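Long-range contacts in uncharacterized protein (PDB 4L3R), which is of unknown function but belongs to the DUF4847 family of the calycin clan, whose better-known members are beta-barrels that often bind small ligands: residues Ala74-Ile79 with Ala99-Ser104; Glu51-Phe57 with Thr69-Val75. One frame throughout, in Å; residues are numbered along the deposited sequence.

Interaction 2 pairs the two strands of the hairpin 54-61 and 66-73; interaction 1 follows it along the chain, where the turn after strand 66-73 meets the loop between strand 92-96 and helix 106-116. Their centres lie about 10 Å apart. They share Ala74 and Val75, and Ile79 N probably donates to Ala72 O, since strands 66-73 and 78-87 are neighbours in the same antiparallel sheet. Interaction 2 sits deep in the chain, interaction 1 about 13 Å from its centre. Helix 106-116 touches side chains of both. The turn 74-77 is thus held from two directions, by the preceding hairpin and by the loop leading into that helix.

Interaction 1: Ala74-Ile79 with Ala99-Ser104; sequences AVKANI and AYGSES
The carboxylate of Glu103 reaches into the turn Ala74-Ala77 and meets the backbone N-H groups of Val75, Lys76 and Ala77. Glu103 OE2 accepts from Val75 N at 3.0 Å, on its syn side, and from Ala77 N at 2.8 Å, which comes from above the carboxylate plane; the two donors lie on opposite faces of that plane. Lys76 N adds weak bonds to both oxygens, Glu103 OE1 at 3.2 Å and OE2 at 3.1 Å. CG of Glu103 stands beside the backbone N (chi1 -67°), and the bend at chi2 (-70°) brings OE2 within 3.3 Å of Ala77 CB. This grip on three successive amides probably offsets part of the carboxylate charge.

Lys76 and Glu103 run past each other in opposite directions without pairing their charges; the lysine instead lies along the loop, with CE 3.6 Å from Ser102 O and NZ joined to a water that weakly bridges to the same carbonyl. Gly101 sits where a CB would collide with Lys76 O. Beyond it, Asn78 N donates to Tyr100 O at 2.9 Å and Tyr100 N to Asn78 O at 2.7 Å. The contact is thus a turn joining neighbouring antiparallel strands 66-73 and 78-87, its amides bound by a glutamate from the loop before helix 106-116, beside a single hydrogen-bonded antiparallel beta bridge.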
loop_
_atom_site.group_PDB
_atom_site.type_symbol
_atom_site.label_atom_id
_atom_site.label_comp_id
_atom_site.label_asym_id
_atom_site.label_seq_id
_atom_site.Cartn_x
_atom_site.Cartn_y
_atom_site.Cartn_z
ATOM N N ALA B 74 -3.622 -15.073 15.578
ATOM C CA ALA B 74 -3.462 -16.490 15.864
ATOM C C ALA B 74 -4.806 -17.012 16.400
ATOM O O ALA B 74 -5.658 -17.345 15.584
ATOM C CB ALA B 74 -2.328 -16.708 16.851
ATOM N N VAL B 75 -5.024 -17.051 17.728
ATOM C CA VAL B 75 -6.299 -17.488 18.306
ATOM C C VAL B 75 -6.750 -16.390 19.270
ATOM O O VAL B 75 -7.682 -15.650 18.950
ATOM C CB VAL B 75 -6.190 -18.889 18.973
ATOM C CG1 VAL B 75 -7.518 -19.291 19.630
ATOM C CG2 VAL B 75 -5.753 -19.939 17.954
ATOM N N LYS B 76 -6.071 -16.250 20.417
ATOM C CA LYS B 76 -6.356 -15.207 21.409
ATOM C C LYS B 76 -5.401 -14.004 21.267
ATOM O O LYS B 76 -5.708 -12.944 21.808
ATOM C CB LYS B 76 -6.251 -15.782 22.832
ATOM C CG LYS B 76 -7.173 -16.968 23.064
ATOM C CD LYS B 76 -7.323 -17.334 24.536
ATOM C CE LYS B 76 -6.036 -17.795 25.166
ATOM N NZ LYS B 76 -6.263 -18.441 26.489
ATOM N N ALA B 77 -4.266 -14.146 20.544
ATOM C CA ALA B 77 -3.296 -13.062 20.406
ATOM C C ALA B 77 -3.296 -12.455 19.000
ATOM O O ALA B 77 -3.598 -13.133 18.015
ATOM C CB ALA B 77 -1.901 -13.554 20.748
ATOM N N ASN B 78 -2.925 -11.170 18.930
ATOM C CA ASN B 78 -2.847 -10.395 17.695
ATOM C C ASN B 78 -1.511 -9.703 17.540
ATOM O O ASN B 78 -0.924 -9.265 18.525
ATOM C CB ASN B 78 -3.936 -9.302 17.682
ATOM C CG ASN B 78 -5.319 -9.822 17.424
ATOM O OD1 ASN B 78 -5.684 -10.107 16.282
ATOM N ND2 ASN B 78 -6.127 -9.964 18.467
ATOM N N ILE B 79 -1.086 -9.534 16.292
ATOM C CA ILE B 79 0.046 -8.710 15.891
ATOM C C ILE B 79 -0.611 -7.574 15.108
ATOM O O ILE B 79 -1.334 -7.858 14.155
ATOM C CB ILE B 79 1.106 -9.501 15.088
ATOM C CG1 ILE B 79 1.695 -10.633 15.959
ATOM C CG2 ILE B 79 2.205 -8.556 14.559
ATOM C CD1 ILE B 79 2.630 -11.569 15.223
ATOM N N ALA B 99 3.391 -9.124 20.264
ATOM C CA ALA B 99 1.999 -9.531 20.145
ATOM C C ALA B 99 1.176 -8.988 21.317
ATOM O O ALA B 99 1.700 -8.796 22.416
ATOM C CB ALA B 99 1.897 -11.048 20.102
ATOM N N TYR B 100 -0.114 -8.740 21.076
ATOM C CA TYR B 100 -1.052 -8.304 22.111
ATOM C C TYR B 100 -1.850 -9.530 22.516
ATOM O O TYR B 100 -2.445 -10.166 21.651
ATOM C CB TYR B 100 -1.957 -7.189 21.595
ATOM C CG TYR B 100 -2.955 -6.731 22.635
ATOM C CD1 TYR B 100 -2.569 -5.907 23.683
ATOM C CD2 TYR B 100 -4.285 -7.126 22.575
ATOM C CE1 TYR B 100 -3.482 -5.487 24.646
ATOM C CE2 TYR B 100 -5.209 -6.702 23.523
ATOM C CZ TYR B 100 -4.801 -5.899 24.571
ATOM O OH TYR B 100 -5.716 -5.494 25.511
ATOM N N GLY B 101 -1.827 -9.876 23.794
ATOM C CA GLY B 101 -2.526 -11.047 24.303
ATOM C C GLY B 101 -1.607 -12.241 24.402
ATOM O O GLY B 101 -0.548 -12.280 23.773
ATOM N N SER B 102 -2.007 -13.218 25.210
ATOM C CA SER B 102 -1.232 -14.430 25.475
ATOM C C SER B 102 -1.901 -15.646 24.835
ATOM O O SER B 102 -3.124 -15.675 24.715
ATOM C CB SER B 102 -1.119 -14.627 26.987
ATOM O OG SER B 102 -0.111 -15.560 27.338
ATOM N N GLU B 103 -1.108 -16.653 24.446
ATOM C CA GLU B 103 -1.632 -17.889 23.867
ATOM C C GLU B 103 -1.414 -19.083 24.786
ATOM O O GLU B 103 -0.377 -19.169 25.439
ATOM C CB GLU B 103 -0.957 -18.183 22.524
ATOM C CG GLU B 103 -1.290 -17.191 21.423
ATOM C CD GLU B 103 -2.711 -17.225 20.887
ATOM O OE1 GLU B 103 -3.563 -17.962 21.434
ATOM O OE2 GLU B 103 -2.975 -16.507 19.898
ATOM N N SER B 104 -2.396 -20.002 24.830
ATOM C CA SER B 104 -2.281 -21.274 25.542
ATOM C C SER B 104 -2.046 -22.419 24.533
ATOM O O SER B 104 -1.366 -23.390 24.858
ATOM C CB SER B 104 -3.521 -21.550 26.394
ATOM O OG SER B 104 -4.689 -21.781 25.621
HETATM O O HOH W 1 -4.077 -17.213 27.531
#

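Interaction 2: Glu51-Phe57 with Thr69-Val75; sequences ENFTLNF and TVSAHAV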
loop_
_atom_site.group_PDB
_atom_site.type_symbol
_atom_site.label_atom_id
_atom_site.label_comp_id
_atom_site.label_asym_id
_atom_site.label_seq_id
_atom_site.Cartn_x
_atom_site.Cartn_y
_atom_site.Cartn_z
ATOM N N GLU B 51 -11.172 -16.986 10.707
ATOM C CA GLU B 51 -10.423 -15.839 11.227
ATOM C C GLU B 51 -9.138 -16.211 11.985
ATOM O O GLU B 51 -8.328 -15.316 12.205
ATOM C CB GLU B 51 -11.319 -14.945 12.125
ATOM C CG GLU B 51 -11.873 -15.602 13.389
ATOM C CD GLU B 51 -13.295 -16.127 13.303
ATOM O OE1 GLU B 51 -13.677 -16.642 12.227
ATOM O OE2 GLU B 51 -14.001 -16.094 14.337
ATOM N N ASN B 52 -8.929 -17.483 12.387
ATOM C CA ASN B 52 -7.719 -17.885 13.127
ATOM C C ASN B 52 -6.541 -18.200 12.209
ATOM O O ASN B 52 -6.725 -18.714 11.104
ATOM C CB ASN B 52 -8.000 -19.094 14.018
ATOM C CG ASN B 52 -8.986 -18.818 15.125
ATOM O OD1 ASN B 52 -9.367 -17.682 15.368
ATOM N ND2 ASN B 52 -9.414 -19.852 15.841
ATOM N N PHE B 53 -5.321 -17.892 12.694
ATOM C CA PHE B 53 -4.042 -18.104 12.012
ATOM C C PHE B 53 -4.012 -17.409 10.644
ATOM O O PHE B 53 -3.685 -18.023 9.624
ATOM C CB PHE B 53 -3.713 -19.602 11.887
ATOM C CG PHE B 53 -3.702 -20.330 13.211
ATOM C CD1 PHE B 53 -2.536 -20.429 13.957
ATOM C CD2 PHE B 53 -4.853 -20.932 13.700
ATOM C CE1 PHE B 53 -2.534 -21.076 15.189
ATOM C CE2 PHE B 53 -4.848 -21.592 14.928
ATOM C CZ PHE B 53 -3.684 -21.674 15.658
ATOM N N THR B 54 -4.343 -16.108 10.643
ATOM C CA THR B 54 -4.340 -15.287 9.437
ATOM C C THR B 54 -3.160 -14.312 9.472
ATOM O O THR B 54 -2.631 -14.005 10.546
ATOM C CB THR B 54 -5.657 -14.544 9.278
ATOM O OG1 THR B 54 -5.858 -13.681 10.399
ATOM C CG2 THR B 54 -6.836 -15.478 9.102
ATOM N N LEU B 55 -2.759 -13.834 8.297
ATOM C CA LEU B 55 -1.656 -12.888 8.131
ATOM C C LEU B 55 -2.047 -11.892 7.043
ATOM O O LEU B 55 -2.579 -12.289 6.006
ATOM C CB LEU B 55 -0.365 -13.660 7.787
ATOM C CG LEU B 55 0.873 -12.860 7.347
ATOM C CD1 LEU B 55 1.470 -12.089 8.516
ATOM C CD2 LEU B 55 1.932 -13.793 6.792
ATOM N N ASN B 56 -1.856 -10.597 7.305
ATOM C CA ASN B 56 -2.224 -9.545 6.366
ATOM C C ASN B 56 -1.106 -8.535 6.217
ATOM O O ASN B 56 -0.595 -8.026 7.215
ATOM C CB ASN B 56 -3.485 -8.818 6.856
ATOM C CG ASN B 56 -4.754 -9.594 6.665
ATOM O OD1 ASN B 56 -5.223 -10.269 7.578
ATOM N ND2 ASN B 56 -5.363 -9.494 5.490
ATOM N N PHE B 57 -0.742 -8.240 4.974
ATOM C CA PHE B 57 0.223 -7.206 4.628
ATOM C C PHE B 57 -0.608 -6.014 4.220
ATOM O O PHE B 57 -1.354 -6.114 3.248
ATOM C CB PHE B 57 1.149 -7.683 3.511
ATOM C CG PHE B 57 2.080 -8.772 3.975
ATOM C CD1 PHE B 57 1.663 -10.093 4.016
ATOM C CD2 PHE B 57 3.361 -8.474 4.404
ATOM C CE1 PHE B 57 2.525 -11.100 4.437
ATOM C CE2 PHE B 57 4.224 -9.482 4.820
ATOM C CZ PHE B 57 3.805 -10.790 4.830
ATOM N N THR B 69 2.860 -2.465 6.624
ATOM C CA THR B 69 3.050 -3.160 7.899
ATOM C C THR B 69 2.463 -4.558 7.834
ATOM O O THR B 69 1.793 -4.906 6.859
ATOM C CB THR B 69 2.393 -2.379 9.057
ATOM O OG1 THR B 69 0.989 -2.307 8.833
ATOM C CG2 THR B 69 2.971 -0.995 9.244
ATOM N N VAL B 70 2.709 -5.349 8.883
ATOM C CA VAL B 70 2.191 -6.709 9.000
ATOM C C VAL B 70 1.236 -6.786 10.177
ATOM O O VAL B 70 1.538 -6.286 11.263
ATOM C CB VAL B 70 3.331 -7.750 9.146
ATOM C CG1 VAL B 70 2.817 -9.080 9.699
ATOM C CG2 VAL B 70 3.995 -7.985 7.818
ATOM N N SER B 71 0.111 -7.460 9.960
ATOM C CA SER B 71 -0.877 -7.762 10.987
ATOM C C SER B 71 -1.143 -9.260 10.943
ATOM O O SER B 71 -1.115 -9.850 9.868
ATOM C CB SER B 71 -2.167 -6.974 10.770
ATOM O OG SER B 71 -2.004 -5.608 11.107
ATOM N N ALA B 72 -1.368 -9.876 12.089
ATOM C CA ALA B 72 -1.662 -11.299 12.139
ATOM C C ALA B 72 -2.544 -11.613 13.319
ATOM O O ALA B 72 -2.527 -10.909 14.331
ATOM C CB ALA B 72 -0.381 -12.113 12.216
ATOM N N HIS B 73 -3.340 -12.657 13.177
ATOM C CA HIS B 73 -4.205 -13.123 14.246
ATOM C C HIS B 73 -3.999 -14.611 14.379
ATOM O O HIS B 73 -4.141 -15.325 13.392
ATOM C CB HIS B 73 -5.669 -12.777 13.968
ATOM C CG HIS B 73 -6.603 -13.340 14.993
ATOM N ND1 HIS B 73 -7.598 -14.222 14.643
ATOM C CD2 HIS B 73 -6.606 -13.193 16.337
ATOM C CE1 HIS B 73 -8.219 -14.537 15.767
ATOM N NE2 HIS B 73 -7.641 -13.958 16.816
ATOM N N ALA B 74 -3.622 -15.073 15.578
ATOM C CA ALA B 74 -3.462 -16.490 15.864
ATOM C C ALA B 74 -4.806 -17.012 16.400
ATOM O O ALA B 74 -5.658 -17.345 15.584
ATOM C CB ALA B 74 -2.328 -16.708 16.851
ATOM N N VAL B 75 -5.024 -17.051 17.728
ATOM C CA VAL B 75 -6.299 -17.488 18.306
ATOM C C VAL B 75 -6.750 -16.390 19.270
ATOM O O VAL B 75 -7.682 -15.650 18.950
ATOM C CB VAL B 75 -6.190 -18.889 18.973
ATOM C CG1 VAL B 75 -7.518 -19.291 19.630
ATOM C CG2 VAL B 75 -5.753 -19.939 17.954
#
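His73 ND1 donates to Glu51 O at 2.8 Å, nearly straight (172°), with the oxygen in the plane of the imidazole but the donor above the plane of the carbonyl. The ring closes the end of an antiparallel beta hairpin, strands 54-61 and 66-73, at a G1 beta bulge in which Phe53 and Thr54 both face His73. CG of His73 stands anti to the backbone N (chi1 175°), carrying the imidazole across to the loop of Glu51, while His73 NE2 makes a weak bond to Val75 O at 2.7 Å. A leucine in place of His73 would probably leave Glu51 O without the straight bond from the ring and Val75 O without its weak one.

Phe53 has a left-handed backbone (phi 57°), as is characteristic of the first position of a G1 bulge; its N donates to a lone pair of Ala74 O at 3.0 Å, and its ring atom CZ touches Val75 CG2 at 3.5 Å. Thr54 N binds His73 O at 2.9 Å, and Asn56 and Ser71 form the next hydrogen-bonded pair. On their face, Asn56 ND2 reaches Thr14 OG1 and Ser71 OG reaches Asp81 N.

Leu55, Phe57, Val70 and Ala72 line the other face, where Leu55 also meets Leu128 and Leu130 of strand 127-134, consistent with a barrel interior. Leu55 CD1 leans over to Val70 CG1 at 3.5 Å. The Phe57 ring runs alongside Val70, its CE2 3.4 Å from Val70 CG2.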